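Local coordinates for predicted ATPase of the ABC class (Vibrio vulnificus, PDB 5D6A), which binds the ATP analogue AMP-PNP and probably hydrolyses ATP as a P-loop ATPase of the ABC class, at residues Gly298-His312 with Arg555-Ser569. Numbering follows the deposited sequence.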
loop_
_atom_site.group_PDB
_atom_site.type_symbol
_atom_site.label_atom_id
_atom_site.label_comp_id
_atom_site.label_asym_id
_atom_site.label_seq_id
_atom_site.Cartn_x
_atom_site.Cartn_y
_atom_site.Cartn_z
ATOM N N GLY A 298 2.949 25.300 1.680
ATOM C CA GLY A 298 2.989 24.457 0.485
ATOM C C GLY A 298 4.064 23.386 0.467
ATOM O O GLY A 298 3.901 22.355 -0.187
ATOM N N SER A 299 5.159 23.622 1.187
ATOM C CA SER A 299 6.280 22.677 1.231
ATOM C C SER A 299 6.213 21.675 2.391
ATOM O O SER A 299 7.102 20.834 2.530
ATOM C CB SER A 299 7.594 23.452 1.316
ATOM O OG SER A 299 7.627 24.261 2.479
ATOM N N ALA A 300 5.170 21.758 3.214
ATOM C CA ALA A 300 5.031 20.860 4.368
ATOM C C ALA A 300 5.084 19.386 3.961
ATOM O O ALA A 300 4.319 18.944 3.102
ATOM C CB ALA A 300 3.741 21.155 5.114
HETATM N N MSE A 301 5.990 18.636 4.590
HETATM C CA MSE A 301 6.178 17.215 4.293
HETATM C C MSE A 301 5.930 16.364 5.499
HETATM O O MSE A 301 6.540 16.571 6.546
HETATM C CB MSE A 301 7.623 16.996 3.837
HETATM C CG MSE A 301 8.008 15.520 3.670
HETATM SE SE MSE A 301 6.950 14.639 2.254
HETATM C CE MSE A 301 7.671 15.650 0.729
ATOM N N LYS A 302 5.038 15.389 5.366
ATOM C CA LYS A 302 4.765 14.475 6.460
ATOM C C LYS A 302 5.728 13.317 6.345
ATOM O O LYS A 302 5.807 12.664 5.307
ATOM C CB LYS A 302 3.320 13.975 6.448
ATOM C CG LYS A 302 2.988 13.058 7.621
ATOM C CD LYS A 302 1.487 12.927 7.806
ATOM C CE LYS A 302 1.102 12.096 9.025
ATOM N NZ LYS A 302 1.490 10.662 8.917
ATOM N N ILE A 303 6.473 13.079 7.414
ATOM C CA ILE A 303 7.437 12.001 7.428
ATOM C C ILE A 303 6.964 10.916 8.383
ATOM O O ILE A 303 6.347 11.197 9.409
ATOM C CB ILE A 303 8.852 12.499 7.800
ATOM C CG1 ILE A 303 8.892 13.066 9.222
ATOM C CG2 ILE A 303 9.315 13.559 6.809
ATOM C CD1 ILE A 303 10.262 13.558 9.638
ATOM N N ARG A 304 7.246 9.675 8.012
ATOM C CA ARG A 304 6.870 8.513 8.797
ATOM C C ARG A 304 7.948 7.464 8.602
ATOM O O ARG A 304 8.940 7.705 7.910
ATOM C CB ARG A 304 5.512 7.974 8.339
ATOM C CG ARG A 304 5.460 7.562 6.873
ATOM C CD ARG A 304 4.081 7.055 6.486
ATOM N NE ARG A 304 3.700 5.864 7.244
ATOM C CZ ARG A 304 2.500 5.290 7.192
ATOM N NH1 ARG A 304 2.254 4.212 7.924
ATOM N NH2 ARG A 304 1.538 5.789 6.417
ATOM N N ALA A 305 7.756 6.299 9.207
ATOM C CA ALA A 305 8.723 5.224 9.076
ATOM C C ALA A 305 8.439 4.399 7.825
ATOM O O ALA A 305 7.291 4.074 7.532
ATOM C CB ALA A 305 8.692 4.338 10.310
ATOM N N GLU A 306 9.496 4.100 7.077
ATOM C CA GLU A 306 9.417 3.252 5.890
ATOM C C GLU A 306 10.260 2.016 6.101
ATOM O O GLU A 306 11.329 2.071 6.702
ATOM C CB GLU A 306 9.886 3.971 4.623
ATOM C CG GLU A 306 8.779 4.649 3.844
ATOM C CD GLU A 306 9.279 5.285 2.558
ATOM O OE1 GLU A 306 8.981 4.750 1.466
ATOM O OE2 GLU A 306 9.999 6.302 2.638
ATOM N N GLU A 307 9.767 0.899 5.597
ATOM C CA GLU A 307 10.460 -0.355 5.714
ATOM C C GLU A 307 10.890 -0.748 4.311
ATOM O O GLU A 307 10.091 -0.688 3.373
ATOM C CB GLU A 307 9.515 -1.412 6.297
ATOM C CG GLU A 307 10.179 -2.700 6.775
ATOM C CD GLU A 307 10.981 -2.527 8.058
ATOM O OE1 GLU A 307 11.045 -1.396 8.596
ATOM O OE2 GLU A 307 11.541 -3.536 8.538
ATOM N N GLY A 308 12.160 -1.101 4.157
ATOM C CA GLY A 308 12.679 -1.566 2.876
ATOM C C GLY A 308 13.071 -0.551 1.819
ATOM O O GLY A 308 13.550 -0.939 0.755
ATOM N N ARG A 309 12.891 0.741 2.085
ATOM C CA ARG A 309 13.254 1.755 1.091
ATOM C C ARG A 309 14.765 1.857 0.902
ATOM O O ARG A 309 15.543 1.439 1.760
ATOM C CB ARG A 309 12.723 3.142 1.462
ATOM C CG ARG A 309 13.285 3.720 2.757
ATOM C CD ARG A 309 13.196 5.239 2.771
ATOM N NE ARG A 309 14.111 5.828 1.791
ATOM C CZ ARG A 309 14.298 7.135 1.603
ATOM N NH1 ARG A 309 15.163 7.546 0.686
ATOM N NH2 ARG A 309 13.637 8.032 2.323
ATOM N N CYS A 310 15.163 2.425 -0.231
ATOM C CA CYS A 310 16.566 2.641 -0.532
ATOM C C CYS A 310 16.913 4.077 -0.158
ATOM O O CYS A 310 16.038 4.943 -0.115
ATOM C CB CYS A 310 16.845 2.400 -2.014
ATOM S SG CYS A 310 15.953 3.506 -3.134
ATOM N N VAL A 311 18.186 4.315 0.140
ATOM C CA VAL A 311 18.681 5.644 0.503
ATOM C C VAL A 311 20.004 5.829 -0.218
ATOM O O VAL A 311 20.849 4.936 -0.185
ATOM C CB VAL A 311 18.895 5.780 2.022
ATOM C CG1 VAL A 311 19.460 7.153 2.366
ATOM C CG2 VAL A 311 17.588 5.534 2.763
ATOM N N HIS A 312 20.191 6.980 -0.860
ATOM C CA HIS A 312 21.404 7.215 -1.648
ATOM C C HIS A 312 22.374 8.274 -1.112
ATOM O O HIS A 312 22.032 9.449 -1.005
ATOM C CB HIS A 312 21.023 7.594 -3.078
ATOM C CG HIS A 312 20.231 6.545 -3.794
ATOM N ND1 HIS A 312 20.799 5.386 -4.278
ATOM C CD2 HIS A 312 18.924 6.498 -4.144
ATOM C CE1 HIS A 312 19.872 4.663 -4.880
ATOM N NE2 HIS A 312 18.725 5.316 -4.815
ATOM N N ARG A 555 4.826 18.937 -6.737
ATOM C CA ARG A 555 5.720 19.776 -5.953
ATOM C C ARG A 555 7.156 19.330 -6.204
ATOM O O ARG A 555 7.413 18.133 -6.355
ATOM C CB ARG A 555 5.432 19.648 -4.463
ATOM C CG ARG A 555 4.035 20.050 -4.040
ATOM C CD ARG A 555 3.944 20.092 -2.524
ATOM N NE ARG A 555 4.199 18.788 -1.918
ATOM C CZ ARG A 555 4.329 18.582 -0.610
ATOM N NH1 ARG A 555 4.253 19.594 0.252
ATOM N NH2 ARG A 555 4.553 17.356 -0.157
ATOM N N PRO A 556 8.099 20.286 -6.261
ATOM C CA PRO A 556 9.508 19.923 -6.447
ATOM C C PRO A 556 9.985 18.946 -5.375
ATOM O O PRO A 556 10.741 18.020 -5.666
ATOM C CB PRO A 556 10.238 21.258 -6.302
ATOM C CG PRO A 556 9.239 22.283 -6.702
ATOM C CD PRO A 556 7.886 21.743 -6.327
ATOM N N ILE A 557 9.528 19.159 -4.146
ATOM C CA ILE A 557 9.903 18.300 -3.031
ATOM C C ILE A 557 9.389 16.871 -3.237
ATOM O O ILE A 557 10.022 15.916 -2.797
ATOM C CB ILE A 557 9.411 18.880 -1.677
ATOM C CG1 ILE A 557 10.036 18.115 -0.507
ATOM C CG2 ILE A 557 7.887 18.876 -1.591
ATOM C CD1 ILE A 557 9.700 18.691 0.853
ATOM N N ASP A 558 8.254 16.723 -3.913
ATOM C CA ASP A 558 7.701 15.392 -4.181
ATOM C C ASP A 558 8.483 14.663 -5.280
ATOM O O ASP A 558 8.660 13.447 -5.214
ATOM C CB ASP A 558 6.209 15.477 -4.522
ATOM C CG ASP A 558 5.354 15.867 -3.320
ATOM O OD1 ASP A 558 5.755 15.579 -2.171
ATOM O OD2 ASP A 558 4.268 16.449 -3.522
ATOM N N VAL A 559 8.951 15.404 -6.282
ATOM C CA VAL A 559 9.747 14.819 -7.363
ATOM C C VAL A 559 11.026 14.242 -6.758
ATOM O O VAL A 559 11.452 13.137 -7.111
ATOM C CB VAL A 559 10.114 15.862 -8.436
ATOM C CG1 VAL A 559 11.006 15.247 -9.504
ATOM C CG2 VAL A 559 8.862 16.440 -9.075
HETATM N N MSE A 560 11.622 14.999 -5.837
HETATM C CA MSE A 560 12.838 14.575 -5.141
HETATM C C MSE A 560 12.530 13.375 -4.295
HETATM O O MSE A 560 13.260 12.385 -4.323
HETATM C CB MSE A 560 13.369 15.682 -4.231
HETATM C CG MSE A 560 14.064 16.801 -5.001
HETATM SE SE MSE A 560 15.558 16.090 -6.073
HETATM C CE MSE A 560 16.681 15.383 -4.616
ATOM N N ALA A 561 11.443 13.454 -3.534
ATOM C CA ALA A 561 11.032 12.347 -2.678
ATOM C C ALA A 561 10.933 11.050 -3.485
ATOM O O ALA A 561 11.445 10.009 -3.069
ATOM C CB ALA A 561 9.701 12.660 -2.008
ATOM N N ALA A 562 10.277 11.122 -4.641
ATOM C CA ALA A 562 10.120 9.956 -5.514
ATOM C C ALA A 562 11.476 9.504 -6.036
ATOM O O ALA A 562 11.762 8.309 -6.118
ATOM C CB ALA A 562 9.198 10.286 -6.676
ATOM N N LEU A 563 12.311 10.480 -6.375
ATOM C CA LEU A 563 13.638 10.219 -6.911
ATOM C C LEU A 563 14.565 9.627 -5.842
ATOM O O LEU A 563 15.426 8.805 -6.154
ATOM C CB LEU A 563 14.203 11.519 -7.489
ATOM C CG LEU A 563 15.397 11.479 -8.436
ATOM C CD1 LEU A 563 15.162 10.527 -9.601
ATOM C CD2 LEU A 563 15.655 12.889 -8.948
ATOM N N ASN A 564 14.372 10.036 -4.587
ATOM C CA ASN A 564 15.160 9.519 -3.463
ATOM C C ASN A 564 14.865 8.050 -3.196
ATOM O O ASN A 564 15.648 7.369 -2.537
ATOM C CB ASN A 564 14.867 10.308 -2.178
ATOM C CG ASN A 564 15.359 11.741 -2.234
ATOM O OD1 ASN A 564 16.251 12.077 -3.006
ATOM N ND2 ASN A 564 14.787 12.592 -1.391
ATOM N N ARG A 565 13.723 7.577 -3.696
ATOM C CA ARG A 565 13.296 6.187 -3.507
ATOM C C ARG A 565 13.479 5.317 -4.745
ATOM O O ARG A 565 13.134 4.134 -4.721
ATOM C CB ARG A 565 11.840 6.154 -3.046
ATOM C CG ARG A 565 11.669 6.720 -1.650
ATOM C CD ARG A 565 10.219 6.995 -1.292
ATOM N NE ARG A 565 10.117 7.418 0.099
ATOM C CZ ARG A 565 10.415 8.638 0.543
ATOM N NH1 ARG A 565 10.296 8.912 1.835
ATOM N NH2 ARG A 565 10.841 9.583 -0.288
HETATM N N MSE A 566 14.016 5.893 -5.820
HETATM C CA MSE A 566 14.282 5.132 -7.043
HETATM C C MSE A 566 15.603 4.453 -6.809
HETATM O O MSE A 566 16.610 5.108 -6.547
HETATM C CB MSE A 566 14.311 6.036 -8.267
HETATM C CG MSE A 566 13.815 5.295 -9.500
HETATM SE SE MSE A 566 15.330 4.885 -10.680
HETATM C CE MSE A 566 15.635 6.715 -11.340
ATOM N N ARG A 567 15.603 3.130 -6.918
ATOM C CA ARG A 567 16.784 2.310 -6.612
ATOM C C ARG A 567 18.004 2.457 -7.529
ATOM O O ARG A 567 19.102 2.035 -7.159
ATOM C CB ARG A 567 16.353 0.845 -6.510
ATOM C CG ARG A 567 15.292 0.653 -5.435
ATOM C CD ARG A 567 14.756 -0.759 -5.343
ATOM N NE ARG A 567 13.816 -0.878 -4.228
ATOM C CZ ARG A 567 14.162 -1.111 -2.961
ATOM N NH1 ARG A 567 15.441 -1.255 -2.617
ATOM N NH2 ARG A 567 13.224 -1.200 -2.026
ATOM N N LYS A 568 17.823 3.058 -8.704
ATOM C CA LYS A 568 18.934 3.248 -9.645
ATOM C C LYS A 568 19.497 4.671 -9.615
ATOM O O LYS A 568 20.577 4.919 -10.149
ATOM C CB LYS A 568 18.489 2.924 -11.072
ATOM C CG LYS A 568 17.990 1.503 -11.293
ATOM C CD LYS A 568 19.086 0.471 -11.109
ATOM C CE LYS A 568 18.576 -0.920 -11.451
ATOM N NZ LYS A 568 19.624 -1.959 -11.286
ATOM N N SER A 569 18.767 5.605 -9.009
ATOM C CA SER A 569 19.223 6.993 -8.937
ATOM C C SER A 569 20.673 7.100 -8.475
ATOM O O SER A 569 21.081 6.431 -7.523
ATOM C CB SER A 569 18.341 7.803 -7.984
ATOM O OG SER A 569 17.021 7.918 -8.474
HETATM O O HOH W 1 13.129 3.051 -1.989
HETATM O O HOH W 2 18.034 8.603 -1.150
#
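Arg-555 NH1 donates to Gly-298 O at 2.8 Å and to Ala-300 O at 2.9 Å. Both oxygens lie in its guanidinium plane. NE and NH2 of Arg-555 donate side-on to Asp-558, NE to OD2 and NH2 to OD1, which fixes the group's rotation. Bends at chi2 and chi3 bring CE of Met-301, a selenomethionine, 3.6 Å from Ile-557 CG1.

The tightly packed part is buried His-312 and Cys-310 against 564-569. His-312 donates from NE2 to Met-566 O at 2.7 Å, while Ser-569 O sits over one ring face. With chi1 at 62°, Cys-310 turns SG onto the backbone of Arg-565, 3.3 Å from Arg-565 O. Two waters link the backbones here, Cys-310 N to Arg-565 O and His-312 N to Asn-564 O.

By contrast, Glu-306, Arg-567 and the Arg-555 end are partly exposed. Glu-306 OE2 accepts from NE and NH1 of buried Arg-565 in a salt bridge, carboxylate and guanidinium 19° apart. Arg-567 reaches Gly-308 O with NH2 and Gln-335 O with NH1, and packs on Asn-222 of the second subunit.

The contact joins the P-loop domain to the C-terminal domain. Met-301 pairs with strand 357-361 and touches helix 339-352, while helix 556-564 packs on helices 506-519 and 529-536.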